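Local coordinates for dual specificity protein phosphatase 14 (Homo sapiens, PDB 2WGP) that removes phosphate from tyrosine, serine and threonine residues of proteins, inactivates ERK, JNK and p38 MAP kinases, and restrains T-cell receptor signalling by dephosphorylating TAB1, at residues A78-D90 / P149-E161. Residues are numbered along the deposited sequence; the frame is centred on the assembly and turned at random.
Sequences ADMPHAPIGLYFD and PNVGFWRQLIDYE
Ile85 CD1 makes a CH-pi contact with one face of the Phe153 ring, 4.0 Å from the centroid, and Asn150 ND2 lies over the centre of the opposite face. Ala83 CB and O and Ala78 O line its edge. On the Tyr160 ring one face receives Phe89 CB, 3.9 Å from the centroid, while Asp90 OD2 sits at the edge and accepts the phenol OH at 2.8 Å, from above the carboxylate plane. CG anti to the backbone N (chi1 -170°) brings Tyr160 alongside Phe89, the two rings oblique; Phe89 CZ reaches Leu157 CD2. An alanine replacing Tyr160 would probably open a gap beside Phe89 and leave Asp90 OD2 with Lys127 but without the phenol. Between Phe153 and Tyr160 along the helix, the extended chain of Gln156 brings its amide to the loop backbone: NE2 donates to Ala83 O at 2.9 Å, nearly straight at 173°, and OE1 accepts from Gly86 N at 2.8 Å. Gly152 CA makes a CA-H...O contact with Pro81 O, 3.3 Å, where a CB would clash. Asn150 caps helix 151-165 through OD1 to Phe153 N; its ND2 donates to Asp79 OD1 at 2.9 Å. Asp79, about 7 Å from the nucleophile Cys110 between side chains, is probably the general acid by analogy with other dual-specificity phosphatases. Ser115 also bonds OD1, so the two partners probably help orient this carboxylate in the active site.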
ATOM      1  N   ALA A  78       4.607  14.533  14.581  1.00 25.91           N
ATOM      2  CA  ALA A  78       4.168  15.239  13.374  1.00 25.00           C
ATOM      3  C   ALA A  78       2.657  15.080  13.250  1.00 25.15           C
ATOM      4  O   ALA A  78       2.089  14.140  13.800  1.00 24.63           O
ATOM      5  CB  ALA A  78       4.847  14.679  12.156  1.00 24.84           C
ATOM      6  N   ASP A  79       2.003  16.018  12.552  1.00 25.28           N
ATOM      7  CA  ASP A  79       0.572  15.927  12.300  1.00 25.15           C
ATOM      8  C   ASP A  79       0.326  15.056  11.057  1.00 25.18           C
ATOM      9  O   ASP A  79       0.010  15.562   9.959  1.00 25.16           O
ATOM     10  CB  ASP A  79      -0.069  17.319  12.164  1.00 25.52           C
ATOM     11  CG  ASP A  79      -1.589  17.259  11.944  1.00 23.21           C
ATOM     12  OD1 ASP A  79      -2.186  16.232  12.284  1.00 21.32           O
ATOM     13  OD2 ASP A  79      -2.175  18.237  11.374  1.00 21.42           O
ATOM     14  N   MET A  80       0.465  13.744  11.249  1.00 24.67           N
ATOM     15  CA  MET A  80       0.381  12.782  10.163  1.00 25.69           C
ATOM     16  C   MET A  80      -0.468  11.604  10.638  1.00 25.28           C
ATOM     17  O   MET A  80      -0.427  11.251  11.810  1.00 24.38           O
ATOM     18  CB  MET A  80       1.789  12.296   9.756  1.00 25.93           C
ATOM     19  CG  MET A  80       2.663  13.368   9.112  1.00 28.42           C
ATOM     20  SD  MET A  80       1.947  13.854   7.536  1.00 32.32           S
ATOM     21  CE  MET A  80       2.253  12.350   6.590  1.00 33.48           C
ATOM     22  N   PRO A  81      -1.254  11.000   9.731  1.00 25.72           N
ATOM     23  CA  PRO A  81      -2.175   9.931  10.172  1.00 25.77           C
ATOM     24  C   PRO A  81      -1.479   8.715  10.802  1.00 25.22           C
ATOM     25  O   PRO A  81      -2.049   8.065  11.671  1.00 25.54           O
ATOM     26  CB  PRO A  81      -2.884   9.525   8.885  1.00 25.43           C
ATOM     27  CG  PRO A  81      -2.702  10.672   7.972  1.00 28.41           C
ATOM     28  CD  PRO A  81      -1.384  11.262   8.289  1.00 26.64           C
ATOM     29  N   HIS A  82      -0.250   8.430  10.408  1.00 24.88           N
ATOM     30  CA  HIS A  82       0.504   7.306  11.041  1.00 25.28           C
ATOM     31  C   HIS A  82       1.383   7.700  12.238  1.00 24.84           C
ATOM     32  O   HIS A  82       2.061   6.852  12.810  1.00 24.45           O
ATOM     33  CB  HIS A  82       1.290   6.513   9.998  1.00 26.37           C
ATOM     34  CG  HIS A  82       0.407   5.852   8.991  1.00 29.77           C
ATOM     35  ND1 HIS A  82       0.551   6.039   7.635  1.00 34.03           N
ATOM     36  CD2 HIS A  82      -0.683   5.063   9.148  1.00 31.95           C
ATOM     37  CE1 HIS A  82      -0.397   5.372   6.999  1.00 35.06           C
ATOM     38  NE2 HIS A  82      -1.160   4.776   7.896  1.00 34.85           N
ATOM     39  N   ALA A  83       1.369   8.969  12.640  1.00 23.88           N
ATOM     40  CA  ALA A  83       2.043   9.350  13.879  1.00 23.78           C
ATOM     41  C   ALA A  83       1.279   8.672  15.016  1.00 23.69           C
ATOM     42  O   ALA A  83       0.036   8.822  15.118  1.00 23.92           O
ATOM     43  CB  ALA A  83       2.053  10.858  14.073  1.00 23.39           C
ATOM     44  N   PRO A  84       2.001   7.935  15.883  1.00 23.78           N
ATOM     45  CA  PRO A  84       1.354   7.147  16.946  1.00 23.77           C
ATOM     46  C   PRO A  84       1.031   7.994  18.176  1.00 23.77           C
ATOM     47  O   PRO A  84       1.503   7.710  19.299  1.00 23.61           O
ATOM     48  CB  PRO A  84       2.412   6.075  17.266  1.00 23.89           C
ATOM     49  CG  PRO A  84       3.687   6.794  17.064  1.00 24.78           C
ATOM     50  CD  PRO A  84       3.466   7.725  15.888  1.00 24.92           C
ATOM     51  N   ILE A  85       0.196   9.009  17.953  1.00 23.43           N
ATOM     52  CA  ILE A  85      -0.228   9.948  18.991  1.00 23.31           C
ATOM     53  C   ILE A  85      -0.895   9.256  20.201  1.00 22.80           C
ATOM     54  O   ILE A  85      -0.758   9.708  21.349  1.00 22.22           O
ATOM     55  CB  ILE A  85      -1.147  11.037  18.394  1.00 24.23           C
ATOM     56  CG1 ILE A  85      -1.409  12.163  19.399  1.00 25.19           C
ATOM     57  CG2 ILE A  85      -2.497  10.442  17.941  1.00 24.61           C
ATOM     58  CD1 ILE A  85      -1.926  13.441  18.745  1.00 25.40           C
ATOM     59  N   GLY A  86      -1.585   8.155  19.946  1.00 22.30           N
ATOM     60  CA  GLY A  86      -2.206   7.366  20.987  1.00 22.63           C
ATOM     61  C   GLY A  86      -1.288   6.910  22.112  1.00 22.61           C
ATOM     62  O   GLY A  86      -1.748   6.671  23.236  1.00 23.34           O
ATOM     63  N   LEU A  87       0.006   6.785  21.814  1.00 23.56           N
ATOM     64  CA  LEU A  87       0.994   6.396  22.807  1.00 23.29           C
ATOM     65  C   LEU A  87       1.159   7.480  23.877  1.00 23.91           C
ATOM     66  O   LEU A  87       1.782   7.244  24.907  1.00 25.01           O
ATOM     67  CB  LEU A  87       2.350   6.094  22.134  1.00 22.54           C
ATOM     68  CG  LEU A  87       2.485   4.854  21.235  1.00 22.63           C
ATOM     69  CD1 LEU A  87       3.881   4.738  20.576  1.00 20.77           C
ATOM     70  CD2 LEU A  87       2.182   3.568  22.006  1.00 22.45           C
ATOM     71  N   TYR A  88       0.633   8.672  23.613  1.00 24.41           N
ATOM     72  CA  TYR A  88       0.666   9.781  24.557  1.00 24.91           C
ATOM     73  C   TYR A  88      -0.688  10.064  25.218  1.00 25.22           C
ATOM     74  O   TYR A  88      -0.805  10.990  26.021  1.00 26.30           O
ATOM     75  CB  TYR A  88       1.186  11.035  23.871  1.00 24.82           C
ATOM     76  CG  TYR A  88       2.642  10.929  23.420  1.00 25.46           C
ATOM     77  CD1 TYR A  88       3.689  11.207  24.304  1.00 26.48           C
ATOM     78  CD2 TYR A  88       2.966  10.544  22.131  1.00 25.51           C
ATOM     79  CE1 TYR A  88       5.024  11.136  23.905  1.00 27.40           C
ATOM     80  CE2 TYR A  88       4.316  10.469  21.721  1.00 26.70           C
ATOM     81  CZ  TYR A  88       5.332  10.756  22.624  1.00 26.56           C
ATOM     82  OH  TYR A  88       6.668  10.678  22.253  1.00 28.68           O
ATOM     83  N   PHE A  89      -1.720   9.287  24.884  1.00 25.78           N
ATOM     84  CA  PHE A  89      -3.058   9.563  25.409  1.00 25.22           C
ATOM     85  C   PHE A  89      -3.059   9.525  26.939  1.00 25.28           C
ATOM     86  O   PHE A  89      -3.435  10.523  27.578  1.00 24.52           O
ATOM     87  CB  PHE A  89      -4.106   8.598  24.838  1.00 25.59           C
ATOM     88  CG  PHE A  89      -4.526   8.878  23.386  1.00 23.43           C
ATOM     89  CD1 PHE A  89      -5.320   7.943  22.717  1.00 23.19           C
ATOM     90  CD2 PHE A  89      -4.155  10.048  22.686  1.00 23.13           C
ATOM     91  CE1 PHE A  89      -5.726   8.174  21.403  1.00 23.60           C
ATOM     92  CE2 PHE A  89      -4.569  10.253  21.381  1.00 23.31           C
ATOM     93  CZ  PHE A  89      -5.352   9.324  20.755  1.00 22.96           C
ATOM     94  N   ASP A  90      -2.602   8.410  27.519  1.00 25.59           N
ATOM     95  CA  ASP A  90      -2.580   8.241  28.983  1.00 25.81           C
ATOM     96  C   ASP A  90      -1.574   9.187  29.634  1.00 25.94           C
ATOM     97  O   ASP A  90      -1.894   9.854  30.603  1.00 24.54           O
ATOM     98  CB  ASP A  90      -2.270   6.785  29.392  1.00 25.42           C
ATOM     99  CG  ASP A  90      -3.461   5.857  29.197  1.00 25.93           C
ATOM    100  OD1 ASP A  90      -3.262   4.705  28.734  1.00 27.17           O
ATOM    101  OD2 ASP A  90      -4.600   6.272  29.511  1.00 25.43           O
ATOM    102  N   PRO A 149      -8.961  16.858  13.821  1.00 24.21           N
ATOM    103  CA  PRO A 149      -7.961  15.800  13.924  1.00 23.71           C
ATOM    104  C   PRO A 149      -7.854  15.037  12.621  1.00 23.54           C
ATOM    105  O   PRO A 149      -8.846  14.875  11.887  1.00 23.64           O
ATOM    106  CB  PRO A 149      -8.523  14.905  15.019  1.00 24.01           C
ATOM    107  CG  PRO A 149      -9.298  15.852  15.897  1.00 23.93           C
ATOM    108  CD  PRO A 149      -9.951  16.778  14.910  1.00 23.91           C
ATOM    109  N   ASN A 150      -6.648  14.626  12.271  1.00 23.07           N
ATOM    110  CA  ASN A 150      -6.488  13.940  11.008  1.00 22.49           C
ATOM    111  C   ASN A 150      -7.138  12.549  11.089  1.00 22.55           C
ATOM    112  O   ASN A 150      -7.509  12.126  12.166  1.00 22.62           O
ATOM    113  CB  ASN A 150      -5.025  13.942  10.553  1.00 22.92           C
ATOM    114  CG  ASN A 150      -4.157  12.974  11.309  1.00 21.25           C
ATOM    115  OD1 ASN A 150      -4.470  11.792  11.421  1.00 23.37           O
ATOM    116  ND2 ASN A 150      -3.015  13.458  11.772  1.00 24.90           N
ATOM    117  N   VAL A 151      -7.340  11.855   9.967  1.00 23.47           N
ATOM    118  CA  VAL A 151      -8.122  10.596  10.027  1.00 23.48           C
ATOM    119  C   VAL A 151      -7.452   9.465  10.815  1.00 23.51           C
ATOM    120  O   VAL A 151      -8.158   8.640  11.418  1.00 23.49           O
ATOM    121  CB  VAL A 151      -8.572  10.104   8.640  1.00 24.03           C
ATOM    122  CG1 VAL A 151      -9.576  11.134   8.046  1.00 24.68           C
ATOM    123  CG2 VAL A 151      -7.355   9.836   7.729  1.00 25.50           C
ATOM    124  N   GLY A 152      -6.111   9.431  10.821  1.00 22.20           N
ATOM    125  CA  GLY A 152      -5.371   8.447  11.624  1.00 22.27           C
ATOM    126  C   GLY A 152      -5.538   8.676  13.117  1.00 22.39           C
ATOM    127  O   GLY A 152      -5.749   7.727  13.913  1.00 22.74           O
ATOM    128  N   PHE A 153      -5.496   9.947  13.505  1.00 22.72           N
ATOM    129  CA  PHE A 153      -5.770  10.329  14.876  1.00 21.78           C
ATOM    130  C   PHE A 153      -7.182   9.885  15.292  1.00 21.80           C
ATOM    131  O   PHE A 153      -7.372   9.418  16.412  1.00 20.75           O
ATOM    132  CB  PHE A 153      -5.577  11.845  15.086  1.00 22.22           C
ATOM    133  CG  PHE A 153      -4.129  12.332  14.975  1.00 21.89           C
ATOM    134  CD1 PHE A 153      -3.849  13.690  15.106  1.00 23.62           C
ATOM    135  CD2 PHE A 153      -3.064  11.463  14.786  1.00 22.96           C
ATOM    136  CE1 PHE A 153      -2.553  14.173  15.041  1.00 21.74           C
ATOM    137  CE2 PHE A 153      -1.741  11.942  14.713  1.00 23.05           C
ATOM    138  CZ  PHE A 153      -1.490  13.300  14.837  1.00 20.53           C
ATOM    139  N   TRP A 154      -8.170  10.077  14.418  1.00 21.43           N
ATOM    140  CA  TRP A 154      -9.515   9.548  14.627  1.00 21.91           C
ATOM    141  C   TRP A 154      -9.553   8.030  14.864  1.00 22.00           C
ATOM    142  O   TRP A 154     -10.194   7.597  15.810  1.00 22.63           O
ATOM    143  CB  TRP A 154     -10.469   9.963  13.497  1.00 21.50           C
ATOM    144  CG  TRP A 154     -11.085  11.289  13.770  1.00 21.76           C
ATOM    145  CD1 TRP A 154     -10.791  12.461  13.164  1.00 22.31           C
ATOM    146  CD2 TRP A 154     -12.093  11.578  14.745  1.00 19.50           C
ATOM    147  NE1 TRP A 154     -11.554  13.472  13.687  1.00 24.06           N
ATOM    148  CE2 TRP A 154     -12.358  12.960  14.669  1.00 23.12           C
ATOM    149  CE3 TRP A 154     -12.795  10.801  15.683  1.00 21.51           C
ATOM    150  CZ2 TRP A 154     -13.306  13.592  15.486  1.00 23.61           C
ATOM    151  CZ3 TRP A 154     -13.752  11.433  16.482  1.00 21.51           C
ATOM    152  CH2 TRP A 154     -13.993  12.811  16.376  1.00 22.24           C
ATOM    153  N   ARG A 155      -8.899   7.243  14.014  1.00 22.78           N
ATOM    154  CA  ARG A 155      -8.772   5.780  14.235  1.00 23.43           C
ATOM    155  C   ARG A 155      -8.239   5.489  15.645  1.00 23.44           C
ATOM    156  O   ARG A 155      -8.763   4.645  16.359  1.00 21.91           O
ATOM    157  CB  ARG A 155      -7.867   5.109  13.198  1.00 23.78           C
ATOM    158  CG  ARG A 155      -8.425   5.095  11.800  1.00 29.14           C
ATOM    159  CD  ARG A 155      -7.632   4.162  10.871  1.00 34.06           C
ATOM    160  NE  ARG A 155      -6.266   4.619  10.580  1.00 38.64           N
ATOM    161  CZ  ARG A 155      -5.901   5.467   9.607  1.00 42.12           C
ATOM    162  NH1 ARG A 155      -6.798   6.018   8.789  1.00 44.67           N
ATOM    163  NH2 ARG A 155      -4.616   5.771   9.465  1.00 42.58           N
ATOM    164  N   GLN A 156      -7.246   6.258  16.059  1.00 22.86           N
ATOM    165  CA  GLN A 156      -6.604   6.028  17.346  1.00 23.40           C
ATOM    166  C   GLN A 156      -7.512   6.431  18.499  1.00 23.15           C
ATOM    167  O   GLN A 156      -7.597   5.715  19.502  1.00 24.67           O
ATOM    168  CB  GLN A 156      -5.246   6.742  17.393  1.00 22.59           C
ATOM    169  CG  GLN A 156      -4.230   6.191  16.388  1.00 23.86           C
ATOM    170  CD  GLN A 156      -2.891   6.901  16.420  1.00 24.13           C
ATOM    171  OE1 GLN A 156      -2.266   7.011  17.483  1.00 23.81           O
ATOM    172  NE2 GLN A 156      -2.409   7.352  15.244  1.00 26.70           N
ATOM    173  N   LEU A 157      -8.207   7.569  18.362  1.00 23.84           N
ATOM    174  CA  LEU A 157      -9.205   7.988  19.365  1.00 23.41           C
ATOM    175  C   LEU A 157     -10.337   6.975  19.539  1.00 22.63           C
ATOM    176  O   LEU A 157     -10.807   6.749  20.660  1.00 21.77           O
ATOM    177  CB  LEU A 157      -9.823   9.342  18.977  1.00 23.51           C
ATOM    178  CG  LEU A 157      -8.952  10.568  19.237  1.00 23.27           C
ATOM    179  CD1 LEU A 157      -9.541  11.770  18.561  1.00 21.74           C
ATOM    180  CD2 LEU A 157      -8.720  10.794  20.738  1.00 22.81           C
ATOM    181  N   ILE A 158     -10.782   6.394  18.427  1.00 22.53           N
ATOM    182  CA  ILE A 158     -11.875   5.408  18.425  1.00 22.62           C
ATOM    183  C   ILE A 158     -11.453   4.146  19.175  1.00 22.76           C
ATOM    184  O   ILE A 158     -12.220   3.609  19.965  1.00 21.31           O
ATOM    185  CB  ILE A 158     -12.364   5.052  16.999  1.00 22.87           C
ATOM    186  CG1 ILE A 158     -13.172   6.211  16.405  1.00 22.00           C
ATOM    187  CG2 ILE A 158     -13.241   3.759  17.037  1.00 21.18           C
ATOM    188  CD1 ILE A 158     -13.349   6.185  14.842  1.00 21.15           C
ATOM    189  N   ASP A 159     -10.225   3.686  18.924  1.00 23.63           N
ATOM    190  CA  ASP A 159      -9.664   2.559  19.678  1.00 23.89           C
ATOM    191  C   ASP A 159      -9.595   2.873  21.169  1.00 23.15           C
ATOM    192  O   ASP A 159      -9.994   2.052  21.978  1.00 22.53           O
ATOM    193  CB  ASP A 159      -8.276   2.139  19.141  1.00 24.40           C
ATOM    194  CG  ASP A 159      -7.815   0.802  19.722  1.00 26.09           C
ATOM    195  OD1 ASP A 159      -7.371   0.783  20.883  1.00 25.90           O
ATOM    196  OD2 ASP A 159      -7.921  -0.234  19.032  1.00 25.81           O
ATOM    197  N   TYR A 160      -9.105   4.060  21.522  1.00 23.24           N
ATOM    198  CA  TYR A 160      -8.976   4.478  22.927  1.00 23.61           C
ATOM    199  C   TYR A 160     -10.339   4.578  23.609  1.00 23.66           C
ATOM    200  O   TYR A 160     -10.501   4.124  24.743  1.00 23.40           O
ATOM    201  CB  TYR A 160      -8.260   5.815  23.009  1.00 23.60           C
ATOM    202  CG  TYR A 160      -7.838   6.262  24.397  1.00 25.28           C
ATOM    203  CD1 TYR A 160      -7.012   5.455  25.202  1.00 25.98           C
ATOM    204  CD2 TYR A 160      -8.216   7.517  24.884  1.00 24.72           C
ATOM    205  CE1 TYR A 160      -6.581   5.881  26.441  1.00 24.68           C
ATOM    206  CE2 TYR A 160      -7.818   7.941  26.139  1.00 26.13           C
ATOM    207  CZ  TYR A 160      -6.994   7.123  26.907  1.00 26.63           C
ATOM    208  OH  TYR A 160      -6.587   7.587  28.116  1.00 28.14           O
ATOM    209  N   GLU A 161     -11.323   5.134  22.894  1.00 23.42           N
ATOM    210  CA  GLU A 161     -12.702   5.158  23.393  1.00 23.63           C
ATOM    211  C   GLU A 161     -13.204   3.747  23.704  1.00 23.68           C
ATOM    212  O   GLU A 161     -13.805   3.513  24.757  1.00 24.05           O
ATOM    213  CB  GLU A 161     -13.644   5.812  22.398  1.00 23.47           C
ATOM    214  CG  GLU A 161     -15.082   5.975  23.000  1.00 21.64           C
ATOM    215  CD  GLU A 161     -16.148   6.398  22.019  1.00 23.42           C
ATOM    216  OE1 GLU A 161     -15.982   6.190  20.802  1.00 21.84           O
ATOM    217  OE2 GLU A 161     -17.183   6.962  22.489  1.00 23.26           O
TER
HETATM  218  O   HOH W   1      -2.994   5.740  12.422  1.00 40.71           O